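Local coordinates for protein putative Acetyltransferase from the GNAT family (Novosphingobium aromaticivorans DSM 12444, PDB 3EC4) that probably transfers acyl groups, most likely acetyl from acetyl-CoA, as a putative acetyltransferase of the GNAT family, at residues S21-A26 with P35-F40; R150-P153 with L157-V160. All blocks are in the same frame, centred on the assembly; numbering follows the deposited sequence.

Interaction 1 (S21-A26 with P35-F40); sequences SELDVA and PAYGPF
Leu23 lies across the ring of Tyr37, the two side chains crossing at about a right angle. Its CD2 methyl stands over one face, 3.8 Å from the centroid of the Tyr37 ring and 23° off the normal, which meets the geometry of a CH-pi contact. The methyl is displaced toward the phenolic rim: Leu23 CD2 comes within 3.5 Å of Tyr37 CZ and 3.7 Å of Tyr37 CE1. The other branch, Leu23 CD1, stays farther off, 4.1 Å from Tyr37 CD2. With CG anti to the carbonyl carbon (chi1 -53°) and chi2 extended, Leu23 brings both methyls within reach of the ring. Tyr131 meets the ring of Tyr37 edge-to-face and also touches Leu23. The contact sits at the small antiparallel hairpin of strands 30-32 and 41-43: 21-26 lies ahead of the first strand and 35-40 belongs to the connection between the two. Backbone hydrogen bonds pair Leu23 with Asp34 and Val25 with Arg32, tying the incoming segment to this hairpin. Farther along, Val25 and Pro35 reach toward each other, Val25 CG2 lying 4.1 Å from Pro35 CD, a looser apolar touch at the surface. Val25 is the middle residue of an Asx turn, in which Ala26 N donates to Asp24 OD1 at 3.0 Å. That oxygen is met from above the carboxylate plane, and it also accepts from the backbone N of Arg32.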
loop_
_atom_site.group_PDB
_atom_site.type_symbol
_atom_site.label_atom_id
_atom_site.label_comp_id
_atom_site.label_asym_id
_atom_site.label_seq_id
_atom_site.Cartn_x
_atom_site.Cartn_y
_atom_site.Cartn_z
ATOM N N SER A 21 11.627 2.899 -9.618
ATOM C CA SER A 21 11.833 4.093 -10.409
ATOM C C SER A 21 11.198 3.976 -11.811
ATOM O O SER A 21 10.851 4.996 -12.394
ATOM C CB SER A 21 13.333 4.395 -10.496
ATOM O OG SER A 21 13.943 3.347 -11.203
ATOM N N GLU A 22 11.059 2.764 -12.348
ATOM C CA GLU A 22 10.364 2.567 -13.652
ATOM C C GLU A 22 8.848 2.863 -13.600
ATOM O O GLU A 22 8.221 3.090 -14.632
ATOM C CB GLU A 22 10.570 1.136 -14.180
ATOM C CG GLU A 22 11.920 0.939 -14.866
ATOM C CD GLU A 22 12.040 -0.403 -15.627
ATOM O OE1 GLU A 22 11.032 -0.895 -16.200
ATOM O OE2 GLU A 22 13.163 -0.942 -15.663
ATOM N N LEU A 23 8.283 2.890 -12.392
ATOM C CA LEU A 23 6.878 3.263 -12.180
ATOM C C LEU A 23 6.636 4.767 -12.065
ATOM O O LEU A 23 5.485 5.198 -11.967
ATOM C CB LEU A 23 6.316 2.541 -10.948
ATOM C CG LEU A 23 6.463 1.001 -10.898
ATOM C CD1 LEU A 23 5.776 0.392 -9.639
ATOM C CD2 LEU A 23 5.913 0.359 -12.191
ATOM N N ASP A 24 7.692 5.574 -12.036
ATOM C CA ASP A 24 7.550 7.022 -11.864
ATOM C C ASP A 24 7.217 7.606 -13.258
ATOM O O ASP A 24 7.937 7.370 -14.235
ATOM C CB ASP A 24 8.841 7.616 -11.270
ATOM C CG ASP A 24 8.787 9.119 -11.052
ATOM O OD1 ASP A 24 7.712 9.736 -11.166
ATOM O OD2 ASP A 24 9.865 9.695 -10.813
ATOM N N VAL A 25 6.146 8.390 -13.349
ATOM C CA VAL A 25 5.783 9.015 -14.617
ATOM C C VAL A 25 6.085 10.531 -14.674
ATOM O O VAL A 25 5.855 11.165 -15.697
ATOM C CB VAL A 25 4.289 8.708 -15.006
ATOM C CG1 VAL A 25 4.119 7.182 -15.292
ATOM C CG2 VAL A 25 3.297 9.282 -13.914
ATOM N N ALA A 26 6.591 11.095 -13.577
ATOM C CA ALA A 26 6.909 12.506 -13.471
ATOM C C ALA A 26 8.401 12.678 -13.739
ATOM O O ALA A 26 9.067 11.772 -14.286
ATOM C CB ALA A 26 6.517 13.055 -12.065
ATOM N N PRO A 35 -0.426 6.110 -12.770
ATOM C CA PRO A 35 -1.825 5.960 -12.350
ATOM C C PRO A 35 -2.462 4.585 -12.535
ATOM O O PRO A 35 -3.465 4.289 -11.835
ATOM C CB PRO A 35 -2.560 6.983 -13.200
ATOM C CG PRO A 35 -1.517 7.990 -13.539
ATOM C CD PRO A 35 -0.240 7.275 -13.642
ATOM N N ALA A 36 -1.917 3.750 -13.425
ATOM C CA ALA A 36 -2.395 2.395 -13.580
ATOM C C ALA A 36 -2.131 1.594 -12.307
ATOM O O ALA A 36 -2.840 0.628 -12.008
ATOM C CB ALA A 36 -1.718 1.705 -14.792
ATOM N N TYR A 37 -1.066 1.958 -11.606
ATOM C CA TYR A 37 -0.706 1.306 -10.352
ATOM C C TYR A 37 -1.359 1.934 -9.131
ATOM O O TYR A 37 -1.720 1.242 -8.214
ATOM C CB TYR A 37 0.789 1.259 -10.184
ATOM C CG TYR A 37 1.500 0.318 -11.112
ATOM C CD1 TYR A 37 1.687 0.625 -12.442
ATOM C CD2 TYR A 37 2.033 -0.868 -10.630
ATOM C CE1 TYR A 37 2.394 -0.239 -13.290
ATOM C CE2 TYR A 37 2.750 -1.736 -11.470
ATOM C CZ TYR A 37 2.911 -1.414 -12.788
ATOM O OH TYR A 37 3.582 -2.304 -13.602
ATOM N N GLY A 38 -1.496 3.251 -9.088
ATOM C CA GLY A 38 -2.085 3.859 -7.905
ATOM C C GLY A 38 -1.972 5.367 -7.918
ATOM O O GLY A 38 -1.443 5.939 -8.874
ATOM N N PRO A 39 -2.523 6.014 -6.879
ATOM C CA PRO A 39 -2.654 7.468 -6.882
ATOM C C PRO A 39 -1.524 8.271 -6.184
ATOM O O PRO A 39 -1.688 9.474 -5.912
ATOM C CB PRO A 39 -3.940 7.645 -6.099
ATOM C CG PRO A 39 -3.803 6.597 -5.030
ATOM C CD PRO A 39 -3.181 5.418 -5.706
ATOM N N PHE A 40 -0.390 7.632 -5.934
ATOM C CA PHE A 40 0.584 8.168 -4.985
ATOM C C PHE A 40 1.537 9.152 -5.676
ATOM O O PHE A 40 1.884 8.979 -6.840
ATOM C CB PHE A 40 1.376 7.065 -4.310
ATOM C CG PHE A 40 0.540 6.230 -3.391
ATOM C CD1 PHE A 40 0.146 6.732 -2.171
ATOM C CD2 PHE A 40 0.084 4.984 -3.794
ATOM C CE1 PHE A 40 -0.638 6.000 -1.342
ATOM C CE2 PHE A 40 -0.730 4.255 -2.969
ATOM C CZ PHE A 40 -1.091 4.761 -1.754
#

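Interaction 2 (R150-P153 with L157-V160); sequences RMRP and LAEV
Arg150 grips the carboxylate of Glu159 side-on in a salt bridge, with NE to OE1 at 2.9 Å and NH2 to OE2 at 2.9 Å. OE1 lies at the guanidinium edge, but the two planes are 59° apart, and Arg150 NE meets OE1 from above the carboxylate plane. The anti lone pair of Glu159 OE1 takes a second donor, Met151 N, at 3.1 Å and 166°. Between the backbones, Arg150 N donates to Glu159 O and Glu159 N to Met151 O; two residues thus face one, the pattern of a beta bulge, where the hairpin of strands 142-149 and 157-165 in the GNAT sheet ends. Cutting Glu159 back to an alanine here would remove both oxygens, and is likely to leave the guanidinium of Arg150 and the amide of Met151 without their acceptors. Outward, the selenomethionine Met151 lies alongside Glu159, its CG 3.3 Å from Glu159 OE1. The guanidinium of Arg152, paired with Glu149 and Glu191, lays one face over Ala158, with NH1 3.8 Å from Ala158 CB, and a water joins NH1 to Leu157 O. Pro153 CD packs on Leu157 CB at 4.1 Å. Three N-H donors on two oxygens imply that the buried carboxylate is fixed in both position and rotation.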
loop_
_atom_site.group_PDB
_atom_site.type_symbol
_atom_site.label_atom_id
_atom_site.label_comp_id
_atom_site.label_asym_id
_atom_site.label_seq_id
_atom_site.Cartn_x
_atom_site.Cartn_y
_atom_site.Cartn_z
ATOM N N ARG A 150 3.264 -4.133 -2.315
ATOM C CA ARG A 150 3.198 -2.820 -2.950
ATOM C C ARG A 150 4.544 -2.096 -2.969
ATOM O O ARG A 150 5.439 -2.523 -3.710
ATOM C CB ARG A 150 2.040 -2.021 -2.354
ATOM C CG ARG A 150 1.572 -0.845 -3.161
ATOM C CD ARG A 150 0.312 -0.230 -2.599
ATOM N NE ARG A 150 0.519 0.420 -1.329
ATOM C CZ ARG A 150 -0.450 1.016 -0.627
ATOM N NH1 ARG A 150 -1.717 1.070 -1.051
ATOM N NH2 ARG A 150 -0.165 1.555 0.522
HETATM N N MSE A 151 4.712 -1.005 -2.213
HETATM C CA MSE A 151 5.895 -0.152 -2.379
HETATM C C MSE A 151 7.179 -0.807 -1.868
HETATM O O MSE A 151 7.177 -1.654 -0.946
HETATM C CB MSE A 151 5.718 1.213 -1.693
HETATM C CG MSE A 151 4.516 1.941 -2.153
HETATM SE SE MSE A 151 4.457 3.748 -1.475
HETATM C CE MSE A 151 2.520 3.821 -1.180
ATOM N N ARG A 152 8.283 -0.406 -2.480
ATOM C CA ARG A 152 9.598 -0.897 -2.104
ATOM C C ARG A 152 10.548 0.287 -1.982
ATOM O O ARG A 152 11.206 0.631 -2.932
ATOM C CB ARG A 152 10.111 -1.885 -3.143
ATOM C CG ARG A 152 9.284 -3.177 -3.162
ATOM C CD ARG A 152 9.601 -4.038 -4.343
ATOM N NE ARG A 152 8.754 -5.209 -4.328
ATOM C CZ ARG A 152 9.012 -6.325 -3.672
ATOM N NH1 ARG A 152 10.175 -6.497 -3.065
ATOM N NH2 ARG A 152 8.115 -7.312 -3.685
ATOM N N PRO A 153 10.564 0.941 -0.798
ATOM C CA PRO A 153 11.347 2.154 -0.565
ATOM C C PRO A 153 12.882 2.003 -0.643
ATOM O O PRO A 153 13.587 2.985 -0.811
ATOM C CB PRO A 153 10.877 2.607 0.821
ATOM C CG PRO A 153 9.480 2.013 0.966
ATOM C CD PRO A 153 9.692 0.632 0.350
ATOM N N LEU A 157 13.338 -3.543 1.626
ATOM C CA LEU A 157 12.046 -3.223 2.254
ATOM C C LEU A 157 10.913 -3.482 1.266
ATOM O O LEU A 157 11.034 -3.179 0.090
ATOM C CB LEU A 157 11.996 -1.743 2.698
ATOM C CG LEU A 157 13.027 -1.376 3.773
ATOM C CD1 LEU A 157 13.227 0.140 3.872
ATOM C CD2 LEU A 157 12.534 -1.997 5.082
ATOM N N ALA A 158 9.792 -4.012 1.765
ATOM C CA ALA A 158 8.666 -4.358 0.908
ATOM C C ALA A 158 7.369 -4.187 1.682
ATOM O O ALA A 158 7.267 -4.660 2.801
ATOM C CB ALA A 158 8.792 -5.784 0.391
ATOM N N GLU A 159 6.392 -3.541 1.053
ATOM C CA GLU A 159 5.129 -3.249 1.691
ATOM C C GLU A 159 4.087 -4.354 1.520
ATOM O O GLU A 159 3.808 -4.792 0.417
ATOM C CB GLU A 159 4.562 -1.947 1.111
ATOM C CG GLU A 159 3.392 -1.393 1.924
ATOM C CD GLU A 159 2.794 -0.153 1.305
ATOM O OE1 GLU A 159 2.967 0.009 0.085
ATOM O OE2 GLU A 159 2.115 0.621 2.038
ATOM N N VAL A 160 3.489 -4.766 2.630
ATOM C CA VAL A 160 2.246 -5.553 2.621
ATOM C C VAL A 160 1.018 -4.665 2.397
ATOM O O VAL A 160 0.841 -3.676 3.096
ATOM C CB VAL A 160 2.072 -6.316 3.940
ATOM C CG1 VAL A 160 0.827 -7.184 3.862
ATOM C CG2 VAL A 160 3.362 -7.184 4.191
HETATM O O HOH W 1 12.186 -4.656 -1.962
#

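How the interactions relate
Interaction 1 is a surface contact between loops around the small hairpin of strands 30-32 and 41-43, whereas interaction 2 is buried, joining the loop after strand 142-149 to strand 157-165 of the main sheet, its centre about 8 Å from the centre of the chain, against about 13 Å for the centre of interaction 1. They hold different elements and follow one another along the chain. Their chemistry follows their place: a modest apolar contact of 150 Å² in the first, direct polar bonds and 374 Å² in the second. They still meet through Phe40, whose CE2 lies 3.7 Å from Met151 CE, so the ring of Phe40 packs segment 35-40 against the loop end of the GNAT hairpin.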